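Local coordinates for protein lysin (Enterococcus phage IMEEF1, PDB 6IST) that probably degrades the enterococcal cell wall as a calcium-binding phage endolysin that carries a CHAP-type cysteine peptidase domain, at residues C[88-93]-C[106-111]; C[50-55]-C[75-80]; C[183-188]-C[230-235]; C[170-175]-C[215-220]. All blocks are in the same frame, centred on the assembly; numbering follows the deposited sequence.

Contact 1: residues C[88-93]-C[106-111]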
loop_
_atom_site.group_PDB
_atom_site.type_symbol
_atom_site.label_atom_id
_atom_site.label_comp_id
_atom_site.label_asym_id
_atom_site.label_seq_id
_atom_site.Cartn_x
_atom_site.Cartn_y
_atom_site.Cartn_z
ATOM N N TYR C 88 22.343 21.163 -1.761
ATOM C CA TYR C 88 20.944 20.878 -2.027
ATOM C C TYR C 88 20.672 19.924 -3.189
ATOM O O TYR C 88 19.601 19.369 -3.285
ATOM C CB TYR C 88 20.223 22.152 -2.311
ATOM C CG TYR C 88 20.246 23.103 -1.144
ATOM C CD1 TYR C 88 19.593 22.777 0.042
ATOM C CD2 TYR C 88 20.913 24.312 -1.230
ATOM C CE1 TYR C 88 19.615 23.652 1.131
ATOM C CE2 TYR C 88 20.943 25.203 -0.140
ATOM C CZ TYR C 88 20.288 24.864 1.024
ATOM O OH TYR C 88 20.302 25.725 2.096
ATOM N N GLY C 89 21.629 19.851 -4.106
ATOM C CA GLY C 89 21.503 19.075 -5.323
ATOM C C GLY C 89 20.678 19.727 -6.420
ATOM O O GLY C 89 20.152 20.813 -6.303
ATOM N N HIS C 90 20.619 19.021 -7.538
ATOM C CA HIS C 90 19.690 19.365 -8.605
ATOM C C HIS C 90 19.261 18.059 -9.209
ATOM O O HIS C 90 19.960 17.081 -9.092
ATOM C CB HIS C 90 20.430 20.244 -9.620
ATOM C CG HIS C 90 19.572 20.672 -10.756
ATOM N ND1 HIS C 90 18.439 21.428 -10.618
ATOM C CD2 HIS C 90 19.678 20.378 -12.061
ATOM C CE1 HIS C 90 17.867 21.589 -11.799
ATOM N NE2 HIS C 90 18.616 20.951 -12.694
ATOM N N THR C 91 18.139 18.067 -9.936
ATOM C CA THR C 91 17.632 16.867 -10.568
ATOM C C THR C 91 16.811 17.268 -11.749
ATOM O O THR C 91 16.545 18.415 -11.942
ATOM C CB THR C 91 16.823 16.028 -9.567
ATOM O OG1 THR C 91 16.458 14.781 -10.160
ATOM C CG2 THR C 91 15.534 16.774 -9.062
ATOM N N GLY C 92 16.557 16.282 -12.600
ATOM C CA GLY C 92 15.669 16.480 -13.756
ATOM C C GLY C 92 15.643 15.109 -14.459
ATOM O O GLY C 92 16.159 14.110 -13.951
ATOM N N ILE C 93 14.956 15.008 -15.603
ATOM C CA ILE C 93 14.788 13.727 -16.237
ATOM C C ILE C 93 15.502 13.711 -17.587
ATOM O O ILE C 93 15.130 14.543 -18.440
ATOM C CB ILE C 93 13.310 13.395 -16.498
ATOM C CG1 ILE C 93 12.432 13.457 -15.202
ATOM C CG2 ILE C 93 13.172 12.007 -17.135
ATOM C CD1 ILE C 93 12.863 12.547 -14.073
ATOM N N SER C 106 18.327 16.847 -20.561
ATOM C CA SER C 106 17.327 16.564 -19.574
ATOM C C SER C 106 16.267 17.716 -19.493
ATOM O O SER C 106 16.538 18.863 -19.890
ATOM C CB SER C 106 17.975 16.196 -18.202
ATOM O OG SER C 106 18.610 17.334 -17.625
ATOM N N VAL C 107 15.054 17.412 -19.005
ATOM C CA VAL C 107 14.034 18.408 -18.731
ATOM C C VAL C 107 14.070 18.617 -17.241
ATOM O O VAL C 107 14.046 17.622 -16.479
ATOM C CB VAL C 107 12.679 17.913 -19.152
ATOM C CG1 VAL C 107 11.586 18.740 -18.570
ATOM C CG2 VAL C 107 12.637 17.915 -20.643
ATOM N N ASP C 108 14.313 19.841 -16.860
ATOM C CA ASP C 108 14.568 20.194 -15.464
ATOM C C ASP C 108 13.732 21.425 -15.152
ATOM O O ASP C 108 13.526 22.289 -16.017
ATOM C CB ASP C 108 15.995 20.662 -15.158
ATOM C CG ASP C 108 17.156 19.792 -15.684
ATOM O OD1 ASP C 108 17.021 18.647 -16.149
ATOM O OD2 ASP C 108 18.304 20.259 -15.409
ATOM N N GLN C 109 13.266 21.540 -13.895
ATOM C CA GLN C 109 12.751 22.812 -13.365
ATOM C C GLN C 109 13.767 23.514 -12.601
ATOM O O GLN C 109 14.646 22.879 -12.003
ATOM C CB GLN C 109 11.525 22.589 -12.472
ATOM C CG GLN C 109 10.365 22.078 -13.257
ATOM C CD GLN C 109 9.083 21.863 -12.495
ATOM O OE1 GLN C 109 8.033 21.819 -13.128
ATOM N NE2 GLN C 109 9.142 21.649 -11.180
ATOM N N ASN C 110 13.664 24.840 -12.619
ATOM C CA ASN C 110 14.520 25.690 -11.809
ATOM C C ASN C 110 15.967 25.681 -12.174
ATOM O O ASN C 110 16.870 25.883 -11.314
ATOM C CB ASN C 110 14.332 25.418 -10.314
ATOM C CG ASN C 110 14.501 26.689 -9.486
ATOM O OD1 ASN C 110 14.257 27.775 -9.958
ATOM N ND2 ASN C 110 14.957 26.541 -8.283
ATOM N N TRP C 111 16.224 25.504 -13.466
ATOM C CA TRP C 111 17.574 25.556 -14.014
ATOM C C TRP C 111 17.729 26.889 -14.709
ATOM O O TRP C 111 18.643 27.651 -14.361
ATOM C CB TRP C 111 17.890 24.393 -14.973
ATOM C CG TRP C 111 19.259 24.487 -15.599
ATOM C CD1 TRP C 111 19.576 25.051 -16.817
ATOM C CD2 TRP C 111 20.478 24.120 -15.004
ATOM N NE1 TRP C 111 20.901 25.003 -17.016
ATOM C CE2 TRP C 111 21.494 24.388 -15.942
ATOM C CE3 TRP C 111 20.814 23.464 -13.814
ATOM C CZ2 TRP C 111 22.822 24.111 -15.702
ATOM C CZ3 TRP C 111 22.113 23.193 -13.570
ATOM C CH2 TRP C 111 23.131 23.504 -14.521
HETATM O O HOH W 1 13.743 19.164 -12.326
#

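Contact 2: residues C[50-55]-C[75-80]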
loop_
_atom_site.group_PDB
_atom_site.type_symbol
_atom_site.label_atom_id
_atom_site.label_comp_id
_atom_site.label_asym_id
_atom_site.label_seq_id
_atom_site.Cartn_x
_atom_site.Cartn_y
_atom_site.Cartn_z
ATOM N N ILE C 50 19.619 16.287 -3.365
ATOM C CA ILE C 50 20.791 15.647 -2.929
ATOM C C ILE C 50 20.528 14.351 -2.182
ATOM O O ILE C 50 21.371 13.477 -2.161
ATOM C CB ILE C 50 21.621 16.603 -2.019
ATOM C CG1 ILE C 50 23.028 16.065 -1.727
ATOM C CG2 ILE C 50 20.880 16.974 -0.714
ATOM C CD1 ILE C 50 23.819 15.929 -3.018
ATOM N N ALA C 51 19.368 14.252 -1.529
ATOM C CA ALA C 51 18.955 13.013 -0.879
ATOM C C ALA C 51 18.720 11.882 -1.863
ATOM O O ALA C 51 18.780 10.712 -1.472
ATOM C CB ALA C 51 17.719 13.189 -0.049
ATOM N N LEU C 52 18.510 12.174 -3.152
ATOM C CA LEU C 52 18.546 11.042 -4.120
ATOM C C LEU C 52 19.868 10.200 -4.168
ATOM O O LEU C 52 19.918 9.072 -4.695
ATOM C CB LEU C 52 18.235 11.603 -5.510
ATOM C CG LEU C 52 16.836 12.171 -5.733
ATOM C CD1 LEU C 52 16.766 12.972 -7.023
ATOM C CD2 LEU C 52 15.732 11.104 -5.697
ATOM N N VAL C 53 20.977 10.727 -3.694
ATOM C CA VAL C 53 22.266 10.025 -3.729
ATOM C C VAL C 53 22.170 8.784 -2.869
ATOM O O VAL C 53 22.696 7.751 -3.200
ATOM C CB VAL C 53 23.417 10.937 -3.229
ATOM C CG1 VAL C 53 24.674 10.147 -2.915
ATOM C CG2 VAL C 53 23.752 11.941 -4.267
ATOM N N ASP C 54 21.494 8.872 -1.746
ATOM C CA ASP C 54 21.592 7.711 -0.864
ATOM C C ASP C 54 20.293 7.233 -0.195
ATOM O O ASP C 54 20.320 6.260 0.532
ATOM C CB ASP C 54 22.617 8.087 0.212
ATOM C CG ASP C 54 22.085 9.150 1.146
ATOM O OD1 ASP C 54 22.550 9.161 2.314
ATOM O OD2 ASP C 54 21.228 9.969 0.725
ATOM N N GLN C 55 19.156 7.807 -0.516
ATOM C CA GLN C 55 17.919 7.292 0.081
ATOM C C GLN C 55 17.585 5.925 -0.518
ATOM O O GLN C 55 17.983 5.589 -1.648
ATOM C CB GLN C 55 16.779 8.250 -0.112
ATOM C CG GLN C 55 16.227 8.332 -1.521
ATOM C CD GLN C 55 15.223 9.479 -1.688
ATOM O OE1 GLN C 55 14.058 9.219 -1.816
ATOM N NE2 GLN C 55 15.685 10.740 -1.698
ATOM N N GLY C 75 15.243 8.466 -19.799
ATOM C CA GLY C 75 14.265 8.150 -18.746
ATOM C C GLY C 75 14.940 7.993 -17.373
ATOM O O GLY C 75 14.239 7.763 -16.369
ATOM N N ASP C 76 16.225 8.214 -17.344
ATOM C CA ASP C 76 17.022 8.231 -16.093
ATOM C C ASP C 76 16.661 9.491 -15.336
ATOM O O ASP C 76 16.352 10.529 -15.939
ATOM C CB ASP C 76 18.492 8.284 -16.375
ATOM C CG ASP C 76 19.111 6.908 -16.677
ATOM O OD1 ASP C 76 18.426 5.868 -16.476
ATOM O OD2 ASP C 76 20.331 6.902 -17.016
ATOM N N VAL C 77 16.645 9.387 -14.012
ATOM C CA VAL C 77 16.528 10.562 -13.127
ATOM C C VAL C 77 17.982 11.003 -12.868
ATOM O O VAL C 77 18.785 10.228 -12.371
ATOM C CB VAL C 77 15.843 10.190 -11.798
ATOM C CG1 VAL C 77 15.954 11.369 -10.824
ATOM C CG2 VAL C 77 14.407 9.737 -11.982
ATOM N N MET C 78 18.340 12.241 -13.210
ATOM C CA MET C 78 19.648 12.781 -13.086
ATOM C C MET C 78 19.791 13.382 -11.751
ATOM O O MET C 78 18.864 14.019 -11.206
ATOM C CB MET C 78 19.810 13.900 -14.106
ATOM C CG MET C 78 19.653 13.475 -15.514
ATOM S SD MET C 78 20.773 12.243 -16.124
ATOM C CE MET C 78 22.343 12.830 -15.400
ATOM N N ILE C 79 20.949 13.200 -11.220
ATOM C CA ILE C 79 21.339 13.725 -9.942
ATOM C C ILE C 79 22.625 14.532 -10.034
ATOM O O ILE C 79 23.682 14.001 -10.410
ATOM C CB ILE C 79 21.544 12.561 -8.952
ATOM C CG1 ILE C 79 20.423 11.509 -8.979
ATOM C CG2 ILE C 79 21.736 13.141 -7.543
ATOM C CD1 ILE C 79 20.822 10.266 -8.232
ATOM N N TRP C 80 22.564 15.799 -9.613
ATOM C CA TRP C 80 23.715 16.633 -9.427
ATOM C C TRP C 80 23.990 16.678 -7.977
ATOM O O TRP C 80 23.056 17.019 -7.180
ATOM C CB TRP C 80 23.450 17.995 -9.891
ATOM C CG TRP C 80 23.454 18.263 -11.353
ATOM C CD1 TRP C 80 24.473 18.868 -12.080
ATOM C CD2 TRP C 80 22.411 17.977 -12.310
ATOM N NE1 TRP C 80 24.092 18.987 -13.401
ATOM C CE2 TRP C 80 22.866 18.425 -13.579
ATOM C CE3 TRP C 80 21.199 17.365 -12.235
ATOM C CZ2 TRP C 80 22.067 18.276 -14.733
ATOM C CZ3 TRP C 80 20.364 17.269 -13.371
ATOM C CH2 TRP C 80 20.850 17.707 -14.600
#

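Contact 3: residues C[183-188]-C[230-235]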
loop_
_atom_site.group_PDB
_atom_site.type_symbol
_atom_site.label_atom_id
_atom_site.label_comp_id
_atom_site.label_asym_id
_atom_site.label_seq_id
_atom_site.Cartn_x
_atom_site.Cartn_y
_atom_site.Cartn_z
ATOM N N TRP C 183 9.468 -0.576 6.448
ATOM C CA TRP C 183 8.440 -1.252 7.188
ATOM C C TRP C 183 7.482 -1.943 6.242
ATOM O O TRP C 183 7.245 -1.430 5.178
ATOM C CB TRP C 183 7.680 -0.250 8.051
ATOM C CG TRP C 183 8.437 0.246 9.215
ATOM C CD1 TRP C 183 9.400 1.187 9.230
ATOM C CD2 TRP C 183 8.282 -0.206 10.563
ATOM N NE1 TRP C 183 9.884 1.352 10.501
ATOM C CE2 TRP C 183 9.184 0.529 11.351
ATOM C CE3 TRP C 183 7.452 -1.159 11.163
ATOM C CZ2 TRP C 183 9.281 0.357 12.721
ATOM C CZ3 TRP C 183 7.517 -1.316 12.536
ATOM C CH2 TRP C 183 8.414 -0.550 13.308
ATOM N N PHE C 184 6.962 -3.095 6.636
ATOM C CA PHE C 184 6.046 -3.916 5.812
ATOM C C PHE C 184 4.740 -4.063 6.506
ATOM O O PHE C 184 4.693 -4.488 7.631
ATOM C CB PHE C 184 6.720 -5.222 5.564
ATOM C CG PHE C 184 5.975 -6.208 4.698
ATOM C CD1 PHE C 184 5.370 -5.840 3.538
ATOM C CD2 PHE C 184 5.980 -7.544 5.059
ATOM C CE1 PHE C 184 4.722 -6.776 2.765
ATOM C CE2 PHE C 184 5.359 -8.507 4.284
ATOM C CZ PHE C 184 4.715 -8.101 3.131
ATOM N N VAL C 185 3.663 -3.742 5.801
ATOM C CA VAL C 185 2.326 -3.920 6.299
ATOM C C VAL C 185 1.761 -5.169 5.687
ATOM O O VAL C 185 1.806 -5.333 4.464
ATOM C CB VAL C 185 1.469 -2.682 5.927
ATOM C CG1 VAL C 185 0.006 -2.873 6.294
ATOM C CG2 VAL C 185 2.085 -1.473 6.599
ATOM N N ILE C 186 1.296 -6.072 6.552
ATOM C CA ILE C 186 0.722 -7.333 6.137
ATOM C C ILE C 186 -0.177 -7.852 7.254
ATOM O O ILE C 186 0.187 -7.768 8.414
ATOM C CB ILE C 186 1.828 -8.383 5.833
ATOM C CG1 ILE C 186 1.221 -9.733 5.450
ATOM C CG2 ILE C 186 2.800 -8.529 6.985
ATOM C CD1 ILE C 186 2.145 -10.709 4.781
ATOM N N GLY C 187 -1.325 -8.383 6.863
ATOM C CA GLY C 187 -2.324 -8.927 7.835
ATOM C C GLY C 187 -2.762 -7.952 8.912
ATOM O O GLY C 187 -3.016 -8.350 10.033
ATOM N N GLY C 188 -2.850 -6.670 8.586
ATOM C CA GLY C 188 -3.212 -5.688 9.583
ATOM C C GLY C 188 -2.117 -5.437 10.611
ATOM O O GLY C 188 -2.404 -4.868 11.648
ATOM N N ALA C 230 -0.856 3.439 14.903
ATOM C CA ALA C 230 -1.867 3.141 15.920
ATOM C C ALA C 230 -2.830 2.084 15.494
ATOM O O ALA C 230 -3.368 1.425 16.337
ATOM C CB ALA C 230 -2.630 4.375 16.335
ATOM N N ALA C 231 -3.123 1.986 14.209
ATOM C CA ALA C 231 -4.036 1.014 13.700
ATOM C C ALA C 231 -3.403 -0.371 13.474
ATOM O O ALA C 231 -4.118 -1.370 13.488
ATOM C CB ALA C 231 -4.691 1.525 12.415
ATOM N N LEU C 232 -2.093 -0.440 13.223
ATOM C CA LEU C 232 -1.459 -1.676 12.777
ATOM C C LEU C 232 -0.424 -2.047 13.827
ATOM O O LEU C 232 0.634 -1.473 13.857
ATOM C CB LEU C 232 -0.750 -1.439 11.465
ATOM C CG LEU C 232 -1.595 -0.878 10.311
ATOM C CD1 LEU C 232 -0.632 -0.424 9.223
ATOM C CD2 LEU C 232 -2.541 -1.903 9.750
ATOM N N PRO C 233 -0.745 -2.978 14.717
ATOM C CA PRO C 233 0.270 -3.307 15.717
ATOM C C PRO C 233 1.556 -3.831 15.107
ATOM O O PRO C 233 1.545 -4.499 14.081
ATOM C CB PRO C 233 -0.378 -4.424 16.538
ATOM C CG PRO C 233 -1.836 -4.404 16.171
ATOM C CD PRO C 233 -1.908 -3.840 14.784
ATOM N N GLN C 234 2.651 -3.549 15.789
ATOM C CA GLN C 234 3.931 -4.045 15.371
ATOM C C GLN C 234 4.084 -5.510 15.712
ATOM O O GLN C 234 3.720 -5.902 16.772
ATOM C CB GLN C 234 5.030 -3.252 16.035
ATOM C CG GLN C 234 6.376 -3.792 15.610
ATOM C CD GLN C 234 7.528 -2.940 16.089
ATOM O OE1 GLN C 234 7.331 -2.020 16.857
ATOM N NE2 GLN C 234 8.729 -3.258 15.635
ATOM N N VAL C 235 4.631 -6.310 14.809
ATOM C CA VAL C 235 5.088 -7.636 15.148
ATOM C C VAL C 235 6.517 -7.814 14.682
ATOM O O VAL C 235 6.930 -7.208 13.708
ATOM C CB VAL C 235 4.186 -8.736 14.558
ATOM C CG1 VAL C 235 2.761 -8.626 15.102
ATOM C CG2 VAL C 235 4.208 -8.710 13.045
#

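Contact 4: residues C[170-175]-C[215-220]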
loop_
_atom_site.group_PDB
_atom_site.type_symbol
_atom_site.label_atom_id
_atom_site.label_comp_id
_atom_site.label_asym_id
_atom_site.label_seq_id
_atom_site.Cartn_x
_atom_site.Cartn_y
_atom_site.Cartn_z
ATOM N N ILE C 170 4.884 -1.628 1.495
ATOM C CA ILE C 170 6.049 -1.159 2.265
ATOM C C ILE C 170 5.970 0.310 2.340
ATOM O O ILE C 170 5.552 0.955 1.385
ATOM C CB ILE C 170 7.357 -1.547 1.517
ATOM C CG1 ILE C 170 7.634 -3.055 1.689
ATOM C CG2 ILE C 170 8.582 -0.732 1.999
ATOM C CD1 ILE C 170 8.714 -3.634 0.832
ATOM N N TYR C 171 6.457 0.865 3.439
ATOM C CA TYR C 171 6.598 2.289 3.613
ATOM C C TYR C 171 7.909 2.511 4.278
ATOM O O TYR C 171 8.484 1.577 4.894
ATOM C CB TYR C 171 5.433 2.970 4.352
ATOM C CG TYR C 171 5.302 2.605 5.795
ATOM C CD1 TYR C 171 6.059 3.268 6.769
ATOM C CD2 TYR C 171 4.466 1.569 6.185
ATOM C CE1 TYR C 171 5.977 2.896 8.089
ATOM C CE2 TYR C 171 4.349 1.219 7.524
ATOM C CZ TYR C 171 5.103 1.880 8.466
ATOM O OH TYR C 171 4.997 1.451 9.814
ATOM N N TYR C 172 8.425 3.724 4.121
ATOM C CA TYR C 172 9.679 4.061 4.765
ATOM C C TYR C 172 9.401 5.043 5.812
ATOM O O TYR C 172 8.546 5.882 5.697
ATOM C CB TYR C 172 10.738 4.640 3.863
ATOM C CG TYR C 172 11.086 3.880 2.639
ATOM C CD1 TYR C 172 10.927 2.513 2.534
ATOM C CD2 TYR C 172 11.665 4.527 1.585
ATOM C CE1 TYR C 172 11.289 1.822 1.360
ATOM C CE2 TYR C 172 12.045 3.846 0.425
ATOM C CZ TYR C 172 11.881 2.504 0.323
ATOM O OH TYR C 172 12.258 1.854 -0.860
ATOM N N LYS C 173 10.239 4.997 6.844
ATOM C CA LYS C 173 10.078 5.961 7.971
ATOM C C LYS C 173 11.437 6.635 8.238
ATOM O O LYS C 173 12.471 5.995 8.291
ATOM C CB LYS C 173 9.579 5.237 9.234
ATOM C CG LYS C 173 9.566 6.042 10.534
ATOM C CD LYS C 173 9.263 5.133 11.729
ATOM C CE LYS C 173 9.070 5.996 12.993
ATOM N NZ LYS C 173 8.542 5.235 14.158
ATOM N N ARG C 174 11.413 7.946 8.286
ATOM C CA ARG C 174 12.590 8.751 8.588
ATOM C C ARG C 174 12.537 8.982 10.083
ATOM O O ARG C 174 11.609 9.600 10.585
ATOM C CB ARG C 174 12.497 10.089 7.837
ATOM C CG ARG C 174 13.726 10.952 7.949
ATOM C CD ARG C 174 14.876 10.357 7.207
ATOM N NE ARG C 174 16.036 11.217 7.226
ATOM C CZ ARG C 174 17.251 10.848 6.828
ATOM N NH1 ARG C 174 17.491 9.598 6.400
ATOM N NH2 ARG C 174 18.251 11.738 6.877
ATOM N N THR C 175 13.498 8.444 10.791
ATOM C CA THR C 175 13.449 8.432 12.249
ATOM C C THR C 175 13.982 9.757 12.797
ATOM O O THR C 175 14.696 10.438 12.102
ATOM C CB THR C 175 14.287 7.290 12.820
ATOM O OG1 THR C 175 15.633 7.432 12.373
ATOM C CG2 THR C 175 13.742 5.941 12.345
ATOM N N VAL C 215 5.576 3.363 -2.727
ATOM C CA VAL C 215 6.616 3.601 -1.716
ATOM C C VAL C 215 6.678 5.061 -1.389
ATOM O O VAL C 215 6.917 5.902 -2.256
ATOM C CB VAL C 215 7.982 3.135 -2.228
ATOM C CG1 VAL C 215 9.086 3.535 -1.266
ATOM C CG2 VAL C 215 8.002 1.636 -2.379
ATOM N N THR C 216 6.430 5.379 -0.131
ATOM C CA THR C 216 6.467 6.737 0.328
ATOM C C THR C 216 7.314 6.705 1.621
ATOM O O THR C 216 7.270 5.713 2.339
ATOM C CB THR C 216 5.011 7.203 0.649
ATOM O OG1 THR C 216 4.182 7.097 -0.534
ATOM C CG2 THR C 216 4.937 8.608 1.116
ATOM N N THR C 217 7.909 7.830 1.928
ATOM C CA THR C 217 8.629 8.026 3.205
ATOM C C THR C 217 7.834 8.958 4.092
ATOM O O THR C 217 7.413 10.073 3.669
ATOM C CB THR C 217 9.977 8.667 2.925
ATOM O OG1 THR C 217 10.739 7.802 2.086
ATOM C CG2 THR C 217 10.790 8.892 4.165
ATOM N N TYR C 218 7.677 8.580 5.374
ATOM C CA TYR C 218 6.994 9.437 6.349
ATOM C C TYR C 218 7.977 9.889 7.398
ATOM O O TYR C 218 8.782 9.084 7.883
ATOM C CB TYR C 218 5.901 8.605 7.059
ATOM C CG TYR C 218 4.841 8.119 6.119
ATOM C CD1 TYR C 218 5.091 7.014 5.328
ATOM C CD2 TYR C 218 3.668 8.807 5.957
ATOM C CE1 TYR C 218 4.110 6.544 4.433
ATOM C CE2 TYR C 218 2.677 8.363 5.088
ATOM C CZ TYR C 218 2.904 7.254 4.312
ATOM O OH TYR C 218 1.900 6.840 3.423
ATOM N N ASN C 219 7.948 11.171 7.760
ATOM C CA ASN C 219 8.748 11.610 8.920
ATOM C C ASN C 219 8.100 11.053 10.165
ATOM O O ASN C 219 6.925 10.831 10.208
ATOM C CB ASN C 219 8.812 13.146 9.043
ATOM C CG ASN C 219 9.562 13.768 7.898
ATOM O OD1 ASN C 219 10.707 13.384 7.597
ATOM N ND2 ASN C 219 8.913 14.708 7.214
ATOM N N HIS C 220 8.892 10.776 11.162
ATOM C CA HIS C 220 8.370 10.156 12.348
ATOM C C HIS C 220 7.173 10.866 13.031
ATOM O O HIS C 220 6.372 10.203 13.699
ATOM C CB HIS C 220 9.522 10.006 13.367
ATOM C CG HIS C 220 10.101 11.314 13.783
ATOM N ND1 HIS C 220 9.542 12.086 14.781
ATOM C CD2 HIS C 220 11.110 12.040 13.264
ATOM C CE1 HIS C 220 10.202 13.221 14.876
ATOM N NE2 HIS C 220 11.171 13.208 13.983
HETATM O O HOH W 2 4.440 3.360 0.946
HETATM O O HOH W 3 6.283 7.628 14.680
#

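Contact 1: residues C[88-93]-C[106-111]
His90 has one face of its imidazole overlapped by Trp111, whose CE3 stands 3.5 Å from His90 NE2 and toward the rim of the ring. The two ring planes are inclined at 42°, neither stacked nor edge-to-face. His90 CG lies anti to its own backbone N (chi1 -179°), which swings the imidazole across to the neighbouring strand. There His90 NE2 donates a 2.8 Å hydrogen bond to Asp108 OD2. The carboxylate oxygen is nearly in the imidazole plane, whereas the nitrogen approaches from above the carboxylate plane. Near the same edge of the ring, His90 CE1 is 3.5 Å from Gln109 O.

The other carboxylate oxygen, Asp108 OD1, receives a short hydrogen bond from Ser106 OG (2.5 Å) and rests 3.5 Å from Gly92 CA; a glycine suits this spot because the carboxylate and backbone crowd the place where a CB would be. Beyond it the strands of hairpin 90-94/103-108 pair antiparallel: Ile93 and Val107 form a hydrogen-bonded pair, with Ile93 N to Val107 O and Val107 N to Ile93 O both 2.9 Å. Toward the loop the strands part, and a water bridges Thr91 O to Gln109 N.

Cys29 of helix 29-41 packs on His90, consistent with a Cys-His-Asp triad; CHAP peptidases share the Cys-His pair. Asp108 OD2 also accepts from His127 NE2. With both carboxylate oxygens engaged and the imidazole held at edge and face, the chemistry implies a histidine whose ring rotation is fixed by its acidic partner.

Contact 2: residues C[50-55]-C[75-80]
Leu52 and Val53 press on Ile79, fitting a short helical turn of the 50-55 loop against strand 77-80 in the antiparallel sheet of the CHAP domain. No hydrogen bond crosses the contact, and its cohesion is apolar.

Ile79 is the centre of that packing. Its CG1 stands anti to the carbonyl carbon (chi1 -46°), which sends the two branches to different neighbours. The longer one brings Ile79 CD1 to 4.0 Å from Leu52 CB, while the shorter one places Ile79 CG2 4.0 Å from Val53 CG2, the side chains of these two residues crossing obliquely. Leu52 reaches along the strand as well, with its CD1 4.2 Å from Val77 CG1. Branched aliphatic residues suit these places because they fill a buried surface without needing polar partners. Further along, Ile50 CD1 comes only loosely near the carbonyl oxygen of Trp80. Leu52 also meets Met30 of helix 29-41 and Thr91 of the next strand, so the Leu52 side chain lies between sheet and helix.

Polar bonds act within the turn itself. Ala51 O accepts from the backbone N atoms of Asp54 and Gln55, and also from Gln55 NE2 at 3.1 Å. The amide nitrogen approaches from well above the carbonyl plane, and Gln55 NE2 is also bonded to Tyr46 O. Gln55 thereby closes the turn with its backbone and its side chain together.

Leu52 O, which Arg63 NH1 holds by a hydrogen bond, lies 3.8 Å from Ile79 CD1.

Contact 3: residues C[183-188]-C[230-235]
Leu232, Gly188 and Trp183 have the most surface buried here. Leu232 is the first residue past helix 223-231 to abandon helical geometry, and its side chain turns toward the strand. Its CG is anti to the carbonyl carbon (chi1 -56°), which lets CD1 settle between the two methyls of Val185, 3.9 Å from both CG1 and CG2. The other methyl, Leu232 CD2, lies 3.5 Å from Gly188 O.

That same glycine oxygen is also met by two further carbons: Leu232 CA makes a CA-H...O contact with it at 3.5 Å, and Pro233 CD is 3.3 Å away. Gly188 follows Gly187, and both have positive phi, a conformation glycine adopts easily.

At the other end Trp183 presents the far rim of its six-membered ring to the extended side chain of Gln234. Trp183 CH2 is 3.6 Å from Gln234 NE2, with the ring and amide planes 65° apart. This is a van der Waals contact, whereas the indole NE1 is hydrogen-bonded to Glu181. Nearby, Arg190 NE is bonded to Leu232 O, and a basic side chain of a neighbouring chain is bonded to Ala231 O.

The backbone angles of Gly187 and Gly188 fit the type I' turn of a tight beta hairpin, here between strands 180-186 and 189-192, with the tail leaving helix 223-231 laid against it.

Contact 4: residues C[170-175]-C[215-220]
Tyr172 bonds to segment 215-220 through both sides of its peptide backbone: its N donates to Thr216 O and its O accepts from Tyr218 N, each at 2.9 Å. Arg174 N repeats the pattern with Tyr218 O, also at 2.9 Å, while the last link, His220 N to Arg174 O, is weak. Such bonding, in which one residue reaches two residues flanking its partner, is the mark of parallel strands. Beyond the first of these bonds, a water bridges Ile170 O and Thr216 N.

Tyr172 and Thr217 share a face. Val215 CG1 lies over the Tyr172 ring, 3.7 Å from its centroid, in a CH-pi contact, and Thr217 OG1 meets the ring edge 3.4 Å from CD2. Tyr172 CG stands anti to the carbonyl carbon (chi1 -53°), which lays the ring back along the strands above Val215.

On the other face Tyr218 CE1 touches Tyr171 CB at 3.8 Å, the two rings perpendicular but obliquely placed. Lys173, fully extended, crosses His220 at about a right angle, its CE 4.1 Å from His220 CB; its ammonium group pairs with Glu229. Helix 223-231 covers this face through Leu225, and Tyr218 OH bonds to aromatic and basic side chains of a neighbouring chain.

The chemistry implies a division of labour: backbone bonds set the register, while Lys173 and Tyr218 pack with their stems and carry polar ends to Glu229 and to a neighbouring chain.

In the fold
Contacts 1 and 2 meet in the six-stranded CHAP sheet, their centres 10 Å apart: Thr91 OG1 lies 2.7 Å from Met78 O, a probable hydrogen bond, and strands 77-80 and 90-94 are neighbours. Contact 1 holds the histidine and aspartate of the probable active site, and there the side chain of Gln109 is about 7 Å from the bound calcium ion. Contacts 3 and 4 share the other, mixed sheet, with centres 14 Å apart and strands 169-174 and 180-186 adjacent. Contact 4 lies nearer the CHAP domain, its nearest atoms about 5 Å from those of contact 2, whereas contact 3 is remote, its centre 37 Å from that of contact 1.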